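Local structure of abietadiene synthase, chloroplastic (Abies grandis, 3S9V) at residues R395-L398 with E399-A403; C111-T114 with L115-R119. The protein is a plant terpene synthase, a mainly helical chloroplast enzyme whose chain combines a terpene synthase N-terminal domain with a metal-binding domain. All blocks are in the same frame, centred on the assembly; numbering follows the deposited sequence.

Contact 1: R395-L398 with E399-A403; sequences RNAL and ENVDA
Glu399, Asn400 and Val401 fold back onto the carbonyls of Arg395, Asn396 and Ala397 where helix 381-397 gives way to the loop leading to helix 413-422. This is a local helix-exit contact within the terpene synthase N-terminal domain. One backbone hydrogen bond closes it across a three-residue step: Asn400 N donates to Ala397 O at 3.0 Å. Val401 approaches the same oxygen from its side chain. Its CA-CB bond points toward the helix, and with CG1 anti to the backbone N (chi1 -174°) the other methyl is swung back; the resulting 3.0 Å between Val401 CG2 and Ala397 O is over-short and doubtful. The two side chains themselves meet more loosely, Ala397 CB lying 4.4 Å from Val401 CG2.

Glu399 uses its aliphatic part instead. Glu399 CB sits 3.6 Å from Asn396 O, and Glu399 CG is 3.6 Å from Arg395 O, both methylenes lying alongside carbonyls of the helix. A bend at chi2 (-65°) helps turn the carboxylate back, with Glu399 OE1 3.6 Å from Leu398 O, a pair of oxygens that would probably disfavour each other electrostatically. Leu398 O, however, has a donor in Arg414 NH1. From Leu398 the bond to CB points away from the loop, and the side chain packs on Val417 and Glu418, which ties this exit to helix 413-422; Arg395 rests on Leu421 of the same helix. In the closing bond the Asn400 donor stands above the plane of the Ala397 carbonyl, 58° out of it, rather than on a lone pair.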
ATOM      1  N   ARG A 395      -3.847 -15.274  -5.678  1.00 33.99           N
ATOM      2  CA  ARG A 395      -4.404 -16.443  -5.002  1.00 39.10           C
ATOM      3  C   ARG A 395      -3.790 -17.728  -5.519  1.00 43.82           C
ATOM      4  O   ARG A 395      -3.593 -18.681  -4.762  1.00 45.32           O
ATOM      5  CB  ARG A 395      -5.927 -16.493  -5.155  1.00 34.93           C
ATOM      6  CG  ARG A 395      -6.631 -15.468  -4.289  1.00 33.68           C
ATOM      7  CD  ARG A 395      -8.136 -15.587  -4.343  1.00 40.50           C
ATOM      8  NE  ARG A 395      -8.772 -14.574  -3.501  1.00 50.09           N
ATOM      9  CZ  ARG A 395      -8.652 -14.506  -2.174  1.00 49.27           C
ATOM     10  NH1 ARG A 395      -7.917 -15.395  -1.516  1.00 44.68           N
ATOM     11  NH2 ARG A 395      -9.263 -13.538  -1.504  1.00 48.43           N
ATOM     12  N   ASN A 396      -3.482 -17.764  -6.809  1.00 45.87           N
ATOM     13  CA  ASN A 396      -2.871 -18.956  -7.369  1.00 45.89           C
ATOM     14  C   ASN A 396      -1.402 -19.018  -6.930  1.00 46.64           C
ATOM     15  O   ASN A 396      -0.788 -20.085  -6.930  1.00 48.19           O
ATOM     16  CB  ASN A 396      -2.967 -18.944  -8.891  1.00 43.80           C
ATOM     17  CG  ASN A 396      -2.540 -20.259  -9.505  1.00 50.33           C
ATOM     18  OD1 ASN A 396      -3.178 -21.291  -9.298  1.00 46.55           O
ATOM     19  ND2 ASN A 396      -1.449 -20.232 -10.258  1.00 49.77           N
ATOM     20  N   ALA A 397      -0.852 -17.870  -6.544  1.00 45.07           N
ATOM     21  CA  ALA A 397       0.537 -17.801  -6.105  1.00 45.53           C
ATOM     22  C   ALA A 397       0.714 -18.239  -4.651  1.00 47.51           C
ATOM     23  O   ALA A 397       1.737 -18.825  -4.298  1.00 47.36           O
ATOM     24  CB  ALA A 397       1.074 -16.389  -6.292  1.00 40.97           C
ATOM     25  N   LEU A 398      -0.277 -17.952  -3.809  1.00 46.82           N
ATOM     26  CA  LEU A 398      -0.214 -18.327  -2.399  1.00 51.94           C
ATOM     27  C   LEU A 398      -0.251 -19.837  -2.203  1.00 54.96           C
ATOM     28  O   LEU A 398      -0.190 -20.323  -1.073  1.00 55.56           O
ATOM     29  CB  LEU A 398      -1.370 -17.700  -1.615  1.00 53.95           C
ATOM     30  CG  LEU A 398      -1.328 -16.202  -1.317  1.00 50.67           C
ATOM     31  CD1 LEU A 398      -2.593 -15.810  -0.571  1.00 48.83           C
ATOM     32  CD2 LEU A 398      -0.093 -15.870  -0.494  1.00 44.05           C
ATOM     33  N   GLU A 399      -0.369 -20.574  -3.301  1.00 57.69           N
ATOM     34  CA  GLU A 399      -0.399 -22.029  -3.242  1.00 60.87           C
ATOM     35  C   GLU A 399       1.013 -22.576  -3.404  1.00 60.67           C
ATOM     36  O   GLU A 399       1.338 -23.648  -2.891  1.00 60.78           O
ATOM     37  CB  GLU A 399      -1.283 -22.591  -4.358  1.00 63.95           C
ATOM     38  CG  GLU A 399      -2.744 -22.195  -4.265  1.00 74.61           C
ATOM     39  CD  GLU A 399      -3.422 -22.759  -3.030  1.00 82.95           C
ATOM     40  OE1 GLU A 399      -3.034 -22.373  -1.905  1.00 86.22           O
ATOM     41  OE2 GLU A 399      -4.344 -23.590  -3.184  1.00 84.70           O
ATOM     42  N   ASN A 400       1.849 -21.821  -4.111  1.00 60.10           N
ATOM     43  CA  ASN A 400       3.223 -22.226  -4.379  1.00 59.19           C
ATOM     44  C   ASN A 400       4.287 -21.370  -3.692  1.00 56.56           C
ATOM     45  O   ASN A 400       5.480 -21.569  -3.918  1.00 58.73           O
ATOM     46  CB  ASN A 400       3.466 -22.222  -5.889  1.00 63.72           C
ATOM     47  CG  ASN A 400       2.451 -23.059  -6.644  1.00 71.23           C
ATOM     48  OD1 ASN A 400       2.328 -24.265  -6.413  1.00 72.83           O
ATOM     49  ND2 ASN A 400       1.713 -22.424  -7.550  1.00 72.00           N
ATOM     50  N   VAL A 401       3.866 -20.418  -2.865  1.00 52.14           N
ATOM     51  CA  VAL A 401       4.817 -19.559  -2.165  1.00 48.96           C
ATOM     52  C   VAL A 401       4.686 -19.760  -0.658  1.00 47.42           C
ATOM     53  O   VAL A 401       3.582 -19.802  -0.124  1.00 46.04           O
ATOM     54  CB  VAL A 401       4.587 -18.069  -2.504  1.00 52.37           C
ATOM     55  CG1 VAL A 401       5.683 -17.212  -1.865  1.00 51.51           C
ATOM     56  CG2 VAL A 401       4.572 -17.877  -4.017  1.00 48.98           C
ATOM     57  N   ASP A 402       5.820 -19.882   0.024  1.00 46.87           N
ATOM     58  CA  ASP A 402       5.820 -20.107   1.464  1.00 45.44           C
ATOM     59  C   ASP A 402       6.189 -18.865   2.268  1.00 41.13           C
ATOM     60  O   ASP A 402       6.968 -18.025   1.811  1.00 37.68           O
ATOM     61  CB  ASP A 402       6.789 -21.241   1.806  1.00 51.39           C
ATOM     62  CG  ASP A 402       6.513 -22.502   1.005  1.00 61.28           C
ATOM     63  OD1 ASP A 402       5.372 -23.013   1.074  1.00 64.33           O
ATOM     64  OD2 ASP A 402       7.438 -22.982   0.308  1.00 58.72           O
ATOM     65  N   ALA A 403       5.626 -18.763   3.471  1.00 35.09           N
ATOM     66  CA  ALA A 403       5.896 -17.632   4.350  1.00 34.27           C
ATOM     67  C   ALA A 403       7.360 -17.616   4.768  1.00 33.79           C
ATOM     68  O   ALA A 403       7.945 -18.656   5.078  1.00 29.56           O
ATOM     69  CB  ALA A 403       5.001 -17.690   5.584  1.00 35.73           C
TER

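Contact 2: C111-T114 with L115-R119; sequences CIIT and LTLWR
Residues one turn apart, from Cys111 with Leu115 to Thr114 with Trp118, form a buried local contact along the closing turns of helix 101-117. Successive i to i+4 backbone bonds run through it, the straightest being Leu115 N to Cys111 O (2.9 Å, N-H...O 166°). Ile112 O is gripped twice by one residue: Thr116 N donates at 3.0 Å and Thr116 OG1 at 2.7 Å, from opposite faces of the carbonyl plane. The hydroxyl gets there because OG1 sits beside its own backbone N (chi1 -66°), which turns it back along the helix. Ile113 and Leu117 lie side by side and point the same way, with CG2 of Ile113 4.1 Å from CD1 of Leu117.

Thr114 and Trp118 slant past each other, the methyl CG2 of Thr114 lying 3.9 Å from CD1 of the Trp118 indole. Their polar ends bond to residues outside the two segments: Trp118 NE1 to Ala63 O, and Thr114 OG1 to the carbonyls of Ala60 and of Ala110, the latter in the same helix. Ile112 and Leu115 pack on helix 122-136, and Leu115 also on helix 77-85. The chain leaves helical geometry at Trp118, and Arg119, with positive phi and a salt bridge to Asp72, is the C-prime residue of a Schellman motif: Arg119 N bonds to Thr116 O, and Thr120 N pairs with Leu115 O.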
ATOM      1  N   CYS A 111      35.041  -9.508 -13.547  1.00 14.25           N
ATOM      2  CA  CYS A 111      36.240  -8.807 -13.084  1.00 19.25           C
ATOM      3  C   CYS A 111      37.545  -9.469 -13.541  1.00 20.84           C
ATOM      4  O   CYS A 111      38.516  -8.789 -13.864  1.00 22.69           O
ATOM      5  CB  CYS A 111      36.224  -8.678 -11.555  1.00 11.32           C
ATOM      6  SG  CYS A 111      34.938  -7.571 -10.956  1.00 20.19           S
ATOM      7  N   ILE A 112      37.561 -10.796 -13.565  1.00 22.48           N
ATOM      8  CA  ILE A 112      38.742 -11.542 -13.988  1.00 23.79           C
ATOM      9  C   ILE A 112      39.057 -11.243 -15.447  1.00 21.82           C
ATOM     10  O   ILE A 112      40.217 -11.082 -15.829  1.00 19.10           O
ATOM     11  CB  ILE A 112      38.519 -13.055 -13.808  1.00 23.50           C
ATOM     12  CG1 ILE A 112      38.636 -13.414 -12.327  1.00 26.78           C
ATOM     13  CG2 ILE A 112      39.501 -13.840 -14.651  1.00 32.66           C
ATOM     14  CD1 ILE A 112      38.238 -14.838 -12.031  1.00 29.83           C
ATOM     15  N   ILE A 113      38.018 -11.161 -16.267  1.00 20.57           N
ATOM     16  CA  ILE A 113      38.218 -10.874 -17.681  1.00 21.27           C
ATOM     17  C   ILE A 113      38.788  -9.465 -17.873  1.00 23.96           C
ATOM     18  O   ILE A 113      39.716  -9.270 -18.654  1.00 25.86           O
ATOM     19  CB  ILE A 113      36.888 -11.044 -18.452  1.00 19.67           C
ATOM     20  CG1 ILE A 113      36.523 -12.533 -18.488  1.00 19.17           C
ATOM     21  CG2 ILE A 113      36.992 -10.460 -19.856  1.00 14.89           C
ATOM     22  CD1 ILE A 113      35.182 -12.834 -19.132  1.00 17.16           C
ATOM     23  N   THR A 114      38.257  -8.494 -17.133  1.00 22.90           N
ATOM     24  CA  THR A 114      38.710  -7.109 -17.239  1.00 22.16           C
ATOM     25  C   THR A 114      40.141  -6.896 -16.731  1.00 24.40           C
ATOM     26  O   THR A 114      40.918  -6.168 -17.350  1.00 24.49           O
ATOM     27  CB  THR A 114      37.763  -6.159 -16.476  1.00 19.95           C
ATOM     28  OG1 THR A 114      36.436  -6.300 -16.995  1.00 20.65           O
ATOM     29  CG2 THR A 114      38.211  -4.711 -16.633  1.00 17.62           C
ATOM     30  N   LEU A 115      40.491  -7.508 -15.606  1.00 23.37           N
ATOM     31  CA  LEU A 115      41.849  -7.357 -15.099  1.00 24.23           C
ATOM     32  C   LEU A 115      42.829  -8.047 -16.060  1.00 25.80           C
ATOM     33  O   LEU A 115      43.941  -7.558 -16.291  1.00 26.69           O
ATOM     34  CB  LEU A 115      41.970  -7.948 -13.692  1.00 20.74           C
ATOM     35  CG  LEU A 115      41.104  -7.274 -12.625  1.00 17.94           C
ATOM     36  CD1 LEU A 115      41.380  -7.909 -11.276  1.00 20.52           C
ATOM     37  CD2 LEU A 115      41.404  -5.786 -12.581  1.00 22.89           C
ATOM     38  N   THR A 116      42.413  -9.178 -16.622  1.00 22.51           N
ATOM     39  CA  THR A 116      43.247  -9.899 -17.565  1.00 19.58           C
ATOM     40  C   THR A 116      43.486  -9.018 -18.796  1.00 23.41           C
ATOM     41  O   THR A 116      44.600  -8.940 -19.308  1.00 24.71           O
ATOM     42  CB  THR A 116      42.575 -11.229 -18.021  1.00 18.58           C
ATOM     43  OG1 THR A 116      42.483 -12.133 -16.913  1.00 20.34           O
ATOM     44  CG2 THR A 116      43.387 -11.887 -19.124  1.00 11.37           C
ATOM     45  N   LEU A 117      42.437  -8.351 -19.267  1.00 26.32           N
ATOM     46  CA  LEU A 117      42.550  -7.496 -20.442  1.00 28.62           C
ATOM     47  C   LEU A 117      43.497  -6.326 -20.190  1.00 31.28           C
ATOM     48  O   LEU A 117      44.140  -5.834 -21.111  1.00 32.83           O
ATOM     49  CB  LEU A 117      41.169  -6.969 -20.860  1.00 29.91           C
ATOM     50  CG  LEU A 117      40.125  -7.985 -21.354  1.00 34.90           C
ATOM     51  CD1 LEU A 117      38.823  -7.264 -21.689  1.00 38.46           C
ATOM     52  CD2 LEU A 117      40.641  -8.718 -22.586  1.00 28.27           C
ATOM     53  N   TRP A 118      43.587  -5.876 -18.945  1.00 29.63           N
ATOM     54  CA  TRP A 118      44.479  -4.764 -18.646  1.00 29.51           C
ATOM     55  C   TRP A 118      45.820  -5.236 -18.089  1.00 27.52           C
ATOM     56  O   TRP A 118      46.636  -4.433 -17.624  1.00 25.39           O
ATOM     57  CB  TRP A 118      43.789  -3.784 -17.689  1.00 27.57           C
ATOM     58  CG  TRP A 118      42.702  -3.019 -18.379  1.00 26.01           C
ATOM     59  CD1 TRP A 118      41.379  -2.998 -18.054  1.00 27.93           C
ATOM     60  CD2 TRP A 118      42.839  -2.213 -19.559  1.00 23.72           C
ATOM     61  NE1 TRP A 118      40.680  -2.236 -18.960  1.00 24.91           N
ATOM     62  CE2 TRP A 118      41.553  -1.742 -19.894  1.00 26.28           C
ATOM     63  CE3 TRP A 118      43.926  -1.846 -20.368  1.00 26.41           C
ATOM     64  CZ2 TRP A 118      41.319  -0.918 -21.009  1.00 27.76           C
ATOM     65  CZ3 TRP A 118      43.695  -1.023 -21.480  1.00 26.68           C
ATOM     66  CH2 TRP A 118      42.401  -0.570 -21.787  1.00 27.00           C
ATOM     67  N   ARG A 119      46.033  -6.548 -18.149  1.00 24.84           N
ATOM     68  CA  ARG A 119      47.273  -7.162 -17.691  1.00 27.79           C
ATOM     69  C   ARG A 119      47.626  -6.674 -16.298  1.00 32.50           C
ATOM     70  O   ARG A 119      48.785  -6.392 -16.005  1.00 38.28           O
ATOM     71  CB  ARG A 119      48.399  -6.809 -18.667  1.00 29.83           C
ATOM     72  CG  ARG A 119      47.997  -6.958 -20.132  1.00 37.77           C
ATOM     73  CD  ARG A 119      48.918  -6.162 -21.045  1.00 49.83           C
ATOM     74  NE  ARG A 119      48.183  -5.484 -22.113  1.00 54.85           N
ATOM     75  CZ  ARG A 119      47.272  -4.534 -21.915  1.00 55.18           C
ATOM     76  NH1 ARG A 119      46.972  -4.138 -20.687  1.00 59.99           N
ATOM     77  NH2 ARG A 119      46.658  -3.973 -22.948  1.00 52.48           N
TER

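In the fold
Contact 2 precedes contact 1 in the chain, and both lie where a helix ends, at the closing turns of helices 101-117 and 381-397. They do not touch: their centres are 44 Å apart and their nearest atoms about 32 Å. Contact 1 is an exposed exit about 19 Å from the centre of the chain, whereas contact 2 is buried in a peripheral lobe about 45 Å from that centre. The separation fits the multi-domain, mainly helical build of plant terpene synthases. Their helical surroundings also come from distant parts of the sequence, helices between residues 77 and 164 around contact 2 and helix 413-422 beside contact 1.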